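Local coordinates for serine acetyltransferase (Entamoeba histolytica, PDB 3Q1X), which probably catalyses transfer of an acetyl group from acetyl-CoA to L-serine, giving O-acetylserine for cysteine biosynthesis, at residues M1-I5 with V89-E94; L38-R42 with Q131-V135; K95-I99 with R137-V141. All blocks are in the same frame, centred on the assembly; numbering follows the deposited sequence.

Contact 1. Residues M1-I5 with V89-E94; sequences MDNYI and VMAILE
Met-1 starts the contact by laying its CG against Met-90 SD, 3.8 Å away, so that two thioether chains meet at an oblique angle. Beyond CG the chain bends at chi3 (41°), and Met-1 SD comes within 3.9 Å of Val-89 CG1, one turn before Leu-93 on helix 82-113. Tyr-4, a turn further on, does most of the work. Its CB points toward residues 89-94, and with CG anti to the backbone N (chi1 -162°) the side chain runs past Leu-93 in the opposite sense; ring atom CE2 lies 3.7 Å from Leu-93 CB. At the ring edge sits the Met-90 carbonyl, its O 3.6 Å from Tyr-4 CE2 and already taking the backbone N-H of Glu-94. Met-90 curls back to the ring: its SD stands 4.8 Å from the centroid of the Tyr-4 ring, an oblique Met-aromatic contact, while its methyl CE rests by CD2. The phenol oxygen reaches Glu-94, with Tyr-4 OH 3.4 Å from Glu-94 CB. Ile-5 finishes the row by bringing CG1 to 3.8 Å from Leu-93 CD1, and it also packs on Thr-66 of helix 59-79, whose Val-69 lies against Met-1 and Val-89. No hydrogen bond crosses between the two segments, so the start of helix 2-18 is held on helix 82-113 by dispersion and apolar burial, with polarisable sulfur and aromatic carbon filling the junction.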
ATOM      1  N   MET A   1      28.790  23.797  -5.398  1.00 29.51           N
ATOM      2  CA  MET A   1      27.422  23.257  -5.675  1.00 29.34           C
ATOM      3  C   MET A   1      26.305  24.303  -5.526  1.00 28.80           C
ATOM      4  O   MET A   1      25.311  24.258  -6.257  1.00 27.94           O
ATOM      5  CB  MET A   1      27.146  22.033  -4.792  1.00 29.98           C
ATOM      6  CG  MET A   1      25.944  21.180  -5.218  1.00 31.71           C
ATOM      7  SD  MET A   1      25.798  19.610  -4.324  1.00 36.79           S
ATOM      8  CE  MET A   1      26.210  20.106  -2.647  1.00 36.06           C
ATOM      9  N   ASP A   2      26.461  25.250  -4.598  1.00 28.11           N
ATOM     10  CA  ASP A   2      25.438  26.283  -4.396  1.00 27.58           C
ATOM     11  C   ASP A   2      25.244  27.192  -5.617  1.00 26.31           C
ATOM     12  O   ASP A   2      24.126  27.639  -5.891  1.00 26.28           O
ATOM     13  CB  ASP A   2      25.727  27.119  -3.147  1.00 28.22           C
ATOM     14  CG  ASP A   2      25.612  26.307  -1.861  1.00 29.83           C
ATOM     15  OD1 ASP A   2      24.489  25.869  -1.506  1.00 32.97           O
ATOM     16  OD2 ASP A   2      26.648  26.123  -1.195  1.00 32.64           O
ATOM     17  N   ASN A   3      26.327  27.451  -6.350  1.00 25.29           N
ATOM     18  CA  ASN A   3      26.250  28.275  -7.557  1.00 24.11           C
ATOM     19  C   ASN A   3      25.544  27.546  -8.695  1.00 23.17           C
ATOM     20  O   ASN A   3      24.791  28.162  -9.452  1.00 22.79           O
ATOM     21  CB  ASN A   3      27.637  28.774  -7.976  1.00 24.15           C
ATOM     22  CG  ASN A   3      28.259  29.713  -6.943  1.00 25.14           C
ATOM     23  OD1 ASN A   3      27.555  30.349  -6.164  1.00 26.57           O
ATOM     24  ND2 ASN A   3      29.588  29.800  -6.939  1.00 25.21           N
ATOM     25  N   TYR A   4      25.772  26.234  -8.791  1.00 21.95           N
ATOM     26  CA  TYR A   4      25.065  25.386  -9.756  1.00 21.74           C
ATOM     27  C   TYR A   4      23.581  25.283  -9.395  1.00 21.86           C
ATOM     28  O   TYR A   4      22.730  25.308 -10.276  1.00 22.06           O
ATOM     29  CB  TYR A   4      25.714  23.992  -9.854  1.00 21.25           C
ATOM     30  CG  TYR A   4      25.335  23.204 -11.099  1.00 21.73           C
ATOM     31  CD1 TYR A   4      25.571  23.720 -12.375  1.00 21.63           C
ATOM     32  CD2 TYR A   4      24.750  21.936 -11.001  1.00 24.05           C
ATOM     33  CE1 TYR A   4      25.226  23.005 -13.521  1.00 22.80           C
ATOM     34  CE2 TYR A   4      24.407  21.204 -12.161  1.00 24.13           C
ATOM     35  CZ  TYR A   4      24.644  21.755 -13.410  1.00 24.55           C
ATOM     36  OH  TYR A   4      24.323  21.067 -14.558  1.00 24.65           O
ATOM     37  N   ILE A   5      23.282  25.195  -8.100  1.00 22.05           N
ATOM     38  CA  ILE A   5      21.896  25.192  -7.607  1.00 22.29           C
ATOM     39  C   ILE A   5      21.191  26.476  -8.014  1.00 22.36           C
ATOM     40  O   ILE A   5      20.092  26.424  -8.566  1.00 22.44           O
ATOM     41  CB  ILE A   5      21.808  25.008  -6.063  1.00 22.57           C
ATOM     42  CG1 ILE A   5      22.144  23.565  -5.680  1.00 22.30           C
ATOM     43  CG2 ILE A   5      20.415  25.377  -5.539  1.00 22.18           C
ATOM     44  CD1 ILE A   5      22.437  23.352  -4.203  1.00 23.92           C
ATOM     45  N   VAL A  89      24.804  14.034  -7.258  1.00 21.25           N
ATOM     46  CA  VAL A  89      23.859  15.127  -7.021  1.00 21.85           C
ATOM     47  C   VAL A  89      24.025  16.239  -8.057  1.00 21.04           C
ATOM     48  O   VAL A  89      23.054  16.903  -8.426  1.00 21.26           O
ATOM     49  CB  VAL A  89      23.964  15.680  -5.584  1.00 21.80           C
ATOM     50  CG1 VAL A  89      23.138  16.936  -5.420  1.00 23.74           C
ATOM     51  CG2 VAL A  89      23.488  14.630  -4.588  1.00 22.87           C
ATOM     52  N   MET A  90      25.255  16.434  -8.519  1.00 21.09           N
ATOM     53  CA  MET A  90      25.493  17.343  -9.640  1.00 20.72           C
ATOM     54  C   MET A  90      24.777  16.834 -10.896  1.00 20.38           C
ATOM     55  O   MET A  90      24.203  17.628 -11.637  1.00 20.51           O
ATOM     56  CB  MET A  90      26.992  17.553  -9.891  1.00 21.29           C
ATOM     57  CG  MET A  90      27.696  18.412  -8.824  1.00 23.10           C
ATOM     58  SD  MET A  90      27.125  20.116  -8.641  1.00 27.14           S
ATOM     59  CE  MET A  90      28.133  20.949  -9.856  1.00 26.35           C
ATOM     60  N   ALA A  91      24.782  15.511 -11.093  1.00 19.92           N
ATOM     61  CA  ALA A  91      24.051  14.859 -12.187  1.00 19.61           C
ATOM     62  C   ALA A  91      22.535  15.010 -12.088  1.00 19.19           C
ATOM     63  O   ALA A  91      21.864  15.240 -13.099  1.00 18.92           O
ATOM     64  CB  ALA A  91      24.415  13.414 -12.275  1.00 19.42           C
ATOM     65  N   ILE A  92      21.987  14.862 -10.885  1.00 19.37           N
ATOM     66  CA  ILE A  92      20.564  15.149 -10.665  1.00 19.11           C
ATOM     67  C   ILE A  92      20.242  16.604 -11.035  1.00 19.58           C
ATOM     68  O   ILE A  92      19.351  16.871 -11.853  1.00 19.56           O
ATOM     69  CB  ILE A  92      20.122  14.886  -9.197  1.00 19.43           C
ATOM     70  CG1 ILE A  92      20.192  13.400  -8.862  1.00 19.02           C
ATOM     71  CG2 ILE A  92      18.697  15.366  -8.974  1.00 18.82           C
ATOM     72  CD1 ILE A  92      20.230  13.101  -7.370  1.00 22.03           C
ATOM     73  N   LEU A  93      20.978  17.537 -10.433  1.00 19.56           N
ATOM     74  CA  LEU A  93      20.792  18.958 -10.716  1.00 20.17           C
ATOM     75  C   LEU A  93      20.805  19.246 -12.220  1.00 19.94           C
ATOM     76  O   LEU A  93      19.888  19.903 -12.737  1.00 19.66           O
ATOM     77  CB  LEU A  93      21.830  19.807  -9.965  1.00 20.40           C
ATOM     78  CG  LEU A  93      21.567  20.034  -8.471  1.00 20.52           C
ATOM     79  CD1 LEU A  93      22.832  20.499  -7.765  1.00 20.50           C
ATOM     80  CD2 LEU A  93      20.415  21.019  -8.240  1.00 22.26           C
ATOM     81  N   GLU A  94      21.819  18.723 -12.911  1.00 20.07           N
ATOM     82  CA  GLU A  94      21.936  18.823 -14.371  1.00 20.55           C
ATOM     83  C   GLU A  94      20.658  18.436 -15.117  1.00 20.48           C
ATOM     84  O   GLU A  94      20.239  19.142 -16.036  1.00 20.77           O
ATOM     85  CB  GLU A  94      23.091  17.956 -14.863  1.00 20.83           C
ATOM     86  CG  GLU A  94      23.439  18.164 -16.331  1.00 23.07           C
ATOM     87  CD  GLU A  94      24.420  17.128 -16.864  1.00 25.78           C
ATOM     88  OE1 GLU A  94      25.071  16.420 -16.057  1.00 28.47           O
ATOM     89  OE2 GLU A  94      24.546  17.021 -18.101  1.00 28.02           O
TER

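Contact 2. Residues L38-R42 with Q131-V135; sequences LQKLR and QAVIV
Leu-38 lies across the aliphatic part of Gln-131 at about a right angle, its CD2 3.8 Å from Gln-131 CB. The other methyl, Leu-38 CD1, reaches Val-135 CG2 at 3.8 Å, one turn further along helix 128-144. With CG anti to the backbone N (chi1 -173°), Leu-38 spreads its methyls over Gln-131 and Val-135 although its CB does not point straight at them. Leu-41 follows, its CB 3.7 Å from Ile-134 CG2. The two helix segments are almost perpendicular, 88° apart with axes 9.9 Å from each other, which keeps the interface to a compact patch in the helical part of the chain that precedes the left-handed beta helix of this enzyme. On one flank the patch turns polar: Arg-42 NH1 gives Gln-131 OE1 a nearly straight hydrogen bond of 2.9 Å, although the path of the arginine chain is less sure near its CG. The oxygen lies close to the guanidinium plane, but the donor stands well above the amide plane. Gln-131 NE2 meanwhile donates to the carbonyls of Ile-124 and Tyr-127, which fixes the amide flip and turns OE1 to the arginine. Behind Val-135, helix 150-162 closes the packing with Met-154, Met-155 and Val-158.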
ATOM      1  N   LEU A  38       9.624  13.354  -2.120  1.00 19.96           N
ATOM      2  CA  LEU A  38       8.383  13.787  -2.761  1.00 19.92           C
ATOM      3  C   LEU A  38       7.951  15.183  -2.310  1.00 20.27           C
ATOM      4  O   LEU A  38       7.604  16.004  -3.148  1.00 20.57           O
ATOM      5  CB  LEU A  38       7.248  12.780  -2.529  1.00 19.65           C
ATOM      6  CG  LEU A  38       5.919  13.010  -3.267  1.00 18.82           C
ATOM      7  CD1 LEU A  38       6.096  13.021  -4.796  1.00 18.23           C
ATOM      8  CD2 LEU A  38       4.898  11.953  -2.850  1.00 17.98           C
ATOM      9  N   GLN A  39       7.998  15.441  -1.004  1.00 20.72           N
ATOM     10  CA  GLN A  39       7.641  16.750  -0.437  1.00 21.16           C
ATOM     11  C   GLN A  39       8.408  17.872  -1.141  1.00 21.34           C
ATOM     12  O   GLN A  39       7.817  18.854  -1.599  1.00 21.44           O
ATOM     13  CB  GLN A  39       7.917  16.755   1.074  1.00 21.76           C
ATOM     14  CG  GLN A  39       7.522  18.035   1.805  1.00 22.13           C
ATOM     15  CD  GLN A  39       6.041  18.117   2.123  1.00 23.82           C
ATOM     16  OE1 GLN A  39       5.263  17.237   1.763  1.00 23.74           O
ATOM     17  NE2 GLN A  39       5.646  19.181   2.805  1.00 25.14           N
ATOM     18  N   LYS A  40       9.721  17.688  -1.248  1.00 21.19           N
ATOM     19  CA  LYS A  40      10.610  18.675  -1.854  1.00 21.57           C
ATOM     20  C   LYS A  40      10.411  18.803  -3.360  1.00 21.29           C
ATOM     21  O   LYS A  40      10.293  19.911  -3.868  1.00 21.38           O
ATOM     22  CB  LYS A  40      12.075  18.390  -1.496  1.00 22.24           C
ATOM     23  CG  LYS A  40      12.437  18.689  -0.033  1.00 23.85           C
ATOM     24  CD  LYS A  40      11.739  19.956   0.450  1.00 27.16           C
ATOM     25  CE  LYS A  40      12.118  20.332   1.870  1.00 28.64           C
ATOM     26  NZ  LYS A  40      11.064  21.215   2.444  1.00 28.98           N
ATOM     27  N   LEU A  41      10.348  17.676  -4.066  1.00 20.83           N
ATOM     28  CA  LEU A  41      10.233  17.700  -5.520  1.00 20.96           C
ATOM     29  C   LEU A  41       8.886  18.257  -5.983  1.00 21.16           C
ATOM     30  O   LEU A  41       8.810  18.913  -7.028  1.00 21.24           O
ATOM     31  CB  LEU A  41      10.493  16.321  -6.126  1.00 20.74           C
ATOM     32  CG  LEU A  41      11.927  15.783  -6.130  1.00 20.98           C
ATOM     33  CD1 LEU A  41      11.940  14.283  -6.367  1.00 19.89           C
ATOM     34  CD2 LEU A  41      12.776  16.496  -7.177  1.00 20.91           C
ATOM     35  N   ARG A  42       7.840  18.005  -5.194  1.00 21.47           N
ATOM     36  CA  ARG A  42       6.515  18.594  -5.446  1.00 22.16           C
ATOM     37  C   ARG A  42       6.591  20.133  -5.475  1.00 22.07           C
ATOM     38  O   ARG A  42       6.054  20.767  -6.383  1.00 22.35           O
ATOM     39  CB  ARG A  42       5.457  18.074  -4.443  1.00 21.98           C
ATOM     40  CG  ARG A  42       5.168  16.556  -4.579  1.00 24.09           C
ATOM     41  CD  ARG A  42       3.739  16.057  -4.281  1.00 27.27           C
ATOM     42  NE  ARG A  42       3.328  16.178  -2.887  1.00 25.76           N
ATOM     43  CZ  ARG A  42       2.363  15.479  -2.273  1.00 23.63           C
ATOM     44  NH1 ARG A  42       1.674  14.501  -2.870  1.00 22.30           N
ATOM     45  NH2 ARG A  42       2.099  15.750  -1.012  1.00 23.44           N
ATOM     46  N   GLN A 131       2.807  10.833  -8.417  1.00 16.46           N
ATOM     47  CA  GLN A 131       3.732  10.989  -7.291  1.00 16.66           C
ATOM     48  C   GLN A 131       4.929  10.056  -7.446  1.00 16.84           C
ATOM     49  O   GLN A 131       6.077  10.445  -7.233  1.00 17.53           O
ATOM     50  CB  GLN A 131       3.028  10.731  -5.956  1.00 16.26           C
ATOM     51  CG  GLN A 131       1.683  11.451  -5.794  1.00 17.13           C
ATOM     52  CD  GLN A 131       1.778  12.944  -6.068  1.00 16.80           C
ATOM     53  OE1 GLN A 131       2.643  13.630  -5.516  1.00 21.54           O
ATOM     54  NE2 GLN A 131       0.898  13.456  -6.925  1.00 18.28           N
ATOM     55  N   ALA A 132       4.644   8.828  -7.868  1.00 17.13           N
ATOM     56  CA  ALA A 132       5.662   7.807  -8.067  1.00 17.04           C
ATOM     57  C   ALA A 132       6.643   8.220  -9.167  1.00 16.73           C
ATOM     58  O   ALA A 132       7.852   8.131  -8.992  1.00 16.44           O
ATOM     59  CB  ALA A 132       5.002   6.496  -8.433  1.00 17.65           C
ATOM     60  N   VAL A 133       6.107   8.678 -10.297  1.00 17.02           N
ATOM     61  CA  VAL A 133       6.948   9.036 -11.439  1.00 18.02           C
ATOM     62  C   VAL A 133       7.854  10.234 -11.158  1.00 17.46           C
ATOM     63  O   VAL A 133       8.985  10.247 -11.633  1.00 17.63           O
ATOM     64  CB  VAL A 133       6.143   9.197 -12.774  1.00 18.15           C
ATOM     65  CG1 VAL A 133       5.495   7.877 -13.170  1.00 19.71           C
ATOM     66  CG2 VAL A 133       5.132  10.294 -12.697  1.00 20.17           C
ATOM     67  N   ILE A 134       7.365  11.204 -10.374  1.00 17.31           N
ATOM     68  CA  ILE A 134       8.169  12.343  -9.911  1.00 16.96           C
ATOM     69  C   ILE A 134       9.444  11.876  -9.222  1.00 17.07           C
ATOM     70  O   ILE A 134      10.539  12.343  -9.528  1.00 17.44           O
ATOM     71  CB  ILE A 134       7.389  13.239  -8.918  1.00 17.17           C
ATOM     72  CG1 ILE A 134       6.272  14.019  -9.610  1.00 16.81           C
ATOM     73  CG2 ILE A 134       8.318  14.207  -8.212  1.00 17.24           C
ATOM     74  CD1 ILE A 134       5.394  14.826  -8.638  1.00 16.57           C
ATOM     75  N   VAL A 135       9.281  10.961  -8.274  1.00 15.75           N
ATOM     76  CA  VAL A 135      10.405  10.458  -7.511  1.00 16.02           C
ATOM     77  C   VAL A 135      11.230   9.513  -8.388  1.00 16.22           C
ATOM     78  O   VAL A 135      12.452   9.608  -8.408  1.00 16.56           O
ATOM     79  CB  VAL A 135       9.945   9.819  -6.189  1.00 15.58           C
ATOM     80  CG1 VAL A 135      11.119   9.265  -5.427  1.00 15.45           C
ATOM     81  CG2 VAL A 135       9.170  10.844  -5.333  1.00 16.49           C
TER

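Contact 3. Residues K95-I99 with R137-V141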
ATOM      1  N   LYS A  95      20.046  17.325 -14.700  1.00 20.17           N
ATOM      2  CA  LYS A  95      18.869  16.770 -15.372  1.00 20.23           C
ATOM      3  C   LYS A  95      17.528  17.376 -14.955  1.00 19.47           C
ATOM      4  O   LYS A  95      16.511  17.070 -15.567  1.00 19.55           O
ATOM      5  CB  LYS A  95      18.808  15.249 -15.153  1.00 20.49           C
ATOM      6  CG  LYS A  95      19.889  14.454 -15.865  1.00 22.40           C
ATOM      7  CD  LYS A  95      19.521  14.147 -17.313  1.00 26.31           C
ATOM      8  CE  LYS A  95      20.699  13.514 -18.023  1.00 28.06           C
ATOM      9  NZ  LYS A  95      21.771  14.512 -18.321  1.00 29.10           N
ATOM     10  N   LEU A  96      17.497  18.220 -13.922  1.00 19.02           N
ATOM     11  CA  LEU A  96      16.193  18.687 -13.401  1.00 18.77           C
ATOM     12  C   LEU A  96      15.321  19.446 -14.413  1.00 18.57           C
ATOM     13  O   LEU A  96      14.094  19.240 -14.442  1.00 18.29           O
ATOM     14  CB  LEU A  96      16.340  19.469 -12.082  1.00 18.52           C
ATOM     15  CG  LEU A  96      16.783  18.615 -10.894  1.00 18.47           C
ATOM     16  CD1 LEU A  96      16.997  19.490  -9.662  1.00 18.84           C
ATOM     17  CD2 LEU A  96      15.777  17.509 -10.586  1.00 19.53           C
ATOM     18  N   PRO A  97      15.927  20.309 -15.248  1.00 18.60           N
ATOM     19  CA  PRO A  97      15.092  20.936 -16.289  1.00 18.73           C
ATOM     20  C   PRO A  97      14.474  19.932 -17.271  1.00 18.58           C
ATOM     21  O   PRO A  97      13.282  20.048 -17.578  1.00 18.65           O
ATOM     22  CB  PRO A  97      16.065  21.885 -17.002  1.00 19.07           C
ATOM     23  CG  PRO A  97      17.072  22.215 -15.960  1.00 19.04           C
ATOM     24  CD  PRO A  97      17.263  20.934 -15.182  1.00 18.37           C
ATOM     25  N   SER A  98      15.249  18.947 -17.728  1.00 18.33           N
ATOM     26  CA  SER A  98      14.715  17.962 -18.677  1.00 19.10           C
ATOM     27  C   SER A  98      13.642  17.081 -18.029  1.00 18.49           C
ATOM     28  O   SER A  98      12.638  16.757 -18.658  1.00 18.60           O
ATOM     29  CB  SER A  98      15.820  17.112 -19.323  1.00 19.06           C
ATOM     30  OG  SER A  98      16.504  16.302 -18.393  1.00 22.15           O
ATOM     31  N   ILE A  99      13.858  16.707 -16.771  1.00 18.27           N
ATOM     32  CA  ILE A  99      12.849  15.981 -16.000  1.00 17.26           C
ATOM     33  C   ILE A  99      11.552  16.789 -15.877  1.00 17.42           C
ATOM     34  O   ILE A  99      10.462  16.246 -16.052  1.00 16.56           O
ATOM     35  CB  ILE A  99      13.401  15.550 -14.617  1.00 17.35           C
ATOM     36  CG1 ILE A  99      14.564  14.569 -14.821  1.00 17.94           C
ATOM     37  CG2 ILE A  99      12.283  14.960 -13.752  1.00 17.62           C
ATOM     38  CD1 ILE A  99      15.388  14.290 -13.585  1.00 19.61           C
ATOM     39  N   ARG A 137      11.847   9.611 -11.547  1.00 16.38           N
ATOM     40  CA  ARG A 137      12.669  10.267 -12.554  1.00 16.61           C
ATOM     41  C   ARG A 137      13.969  10.789 -11.947  1.00 16.82           C
ATOM     42  O   ARG A 137      15.019  10.818 -12.612  1.00 17.44           O
ATOM     43  CB  ARG A 137      11.873  11.337 -13.307  1.00 17.06           C
ATOM     44  CG  ARG A 137      10.782  10.699 -14.184  1.00 18.21           C
ATOM     45  CD  ARG A 137      10.423  11.535 -15.406  1.00 18.00           C
ATOM     46  NE  ARG A 137       9.288  10.960 -16.136  1.00 18.05           N
ATOM     47  CZ  ARG A 137       9.386   9.954 -17.003  1.00 16.23           C
ATOM     48  NH1 ARG A 137      10.575   9.409 -17.274  1.00 16.34           N
ATOM     49  NH2 ARG A 137       8.300   9.504 -17.611  1.00 17.03           N
ATOM     50  N   ILE A 138      13.911  11.151 -10.669  1.00 16.64           N
ATOM     51  CA  ILE A 138      15.121  11.551  -9.953  1.00 17.78           C
ATOM     52  C   ILE A 138      15.942  10.331  -9.519  1.00 16.97           C
ATOM     53  O   ILE A 138      17.150  10.292  -9.755  1.00 17.00           O
ATOM     54  CB  ILE A 138      14.813  12.533  -8.798  1.00 17.85           C
ATOM     55  CG1 ILE A 138      14.605  13.956  -9.356  1.00 20.03           C
ATOM     56  CG2 ILE A 138      15.931  12.525  -7.758  1.00 19.17           C
ATOM     57  CD1 ILE A 138      13.273  14.192 -10.058  1.00 23.58           C
ATOM     58  N   ALA A 139      15.284   9.330  -8.925  1.00 16.63           N
ATOM     59  CA  ALA A 139      15.952   8.078  -8.537  1.00 17.12           C
ATOM     60  C   ALA A 139      16.727   7.428  -9.693  1.00 17.41           C
ATOM     61  O   ALA A 139      17.825   6.880  -9.498  1.00 17.59           O
ATOM     62  CB  ALA A 139      14.951   7.100  -7.944  1.00 16.54           C
ATOM     63  N   HIS A 140      16.162   7.489 -10.897  1.00 17.85           N
ATOM     64  CA  HIS A 140      16.829   6.960 -12.084  1.00 18.44           C
ATOM     65  C   HIS A 140      18.150   7.665 -12.417  1.00 18.59           C
ATOM     66  O   HIS A 140      19.100   7.009 -12.862  1.00 19.20           O
ATOM     67  CB  HIS A 140      15.892   6.952 -13.299  1.00 18.69           C
ATOM     68  CG  HIS A 140      16.481   6.284 -14.502  1.00 18.48           C
ATOM     69  ND1 HIS A 140      16.819   4.949 -14.522  1.00 18.85           N
ATOM     70  CD2 HIS A 140      16.813   6.775 -15.720  1.00 19.37           C
ATOM     71  CE1 HIS A 140      17.330   4.645 -15.701  1.00 19.35           C
ATOM     72  NE2 HIS A 140      17.328   5.732 -16.450  1.00 19.56           N
ATOM     73  N   VAL A 141      18.227   8.980 -12.185  1.00 18.28           N
ATOM     74  CA  VAL A 141      19.492   9.715 -12.419  1.00 18.22           C
ATOM     75  C   VAL A 141      20.601   9.216 -11.480  1.00 18.46           C
ATOM     76  O   VAL A 141      21.754   9.055 -11.892  1.00 18.25           O
ATOM     77  CB  VAL A 141      19.315  11.255 -12.342  1.00 18.43           C
ATOM     78  CG1 VAL A 141      20.627  11.963 -12.642  1.00 16.97           C
ATOM     79  CG2 VAL A 141      18.268  11.713 -13.335  1.00 18.04           C
TER
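The guanidinium of Arg-137, the one flat side-chain group among the touching residues, turns its nitrogens to partners beyond residues 95-99: NE forms a salt bridge with Asp-106, while NH1 and NH2 donate to the carbonyls of Ile-172 and Lys-173. What Ile-99 meets is the root of that side chain, with Ile-99 CG2 3.7 Å from Arg-137 CB. Ile-99 is the wedge of the contact. Its CG1 branch, placed beside the backbone N (chi1 -63°), carries CD1 to 3.9 Å from Val-141 CG2, while its CG2 also lies 3.9 Å from Ile-138 CD1. Segments 95-99 and 137-141, on helices 82-113 and 128-144, run roughly antiparallel, 145° between their directions, with axes 10.8 Å apart at closest, and the arginine bonds tie helix 128-144 to the first coil of the left-handed beta helix, at strand 171-172 and the residue after it. Helix 82-113 is kinked here, since the nitrogens of Pro-97 and Ser-98 make no bond to the preceding turn. Lys-95 O is nonetheless gripped twice, by Ile-99 N and by Ser-98 OG at 2.9 Å. Leu-96 crosses Ile-138 at about a right angle, its CD2 3.9 Å from Ile-138 CG1, and Phe-45 of helix 36-45 packs on Leu-96, Ile-99 and Ile-138.

Contacts 2 and 3 lie deep in the helical part, their centres about 8 and 9 Å from the centre of the chain, whereas contact 1 sits about 20 Å out and is partly open to solvent. Helix 82-113 serves contacts 1 and 3 in succession, and they touch where Ile-92 packs on Ile-138 and Val-141. Helix 128-144 serves contacts 2 and 3, joined by Leu-41 against Ile-138. The outer contact adds methionine sulfur and a tyrosine ring to its aliphatic chains; the inner two pack mainly branched aliphatic side chains. Of the three, contact 2 alone has a hydrogen bond between its segments, while the arginine of contact 3 spends its charge beyond them.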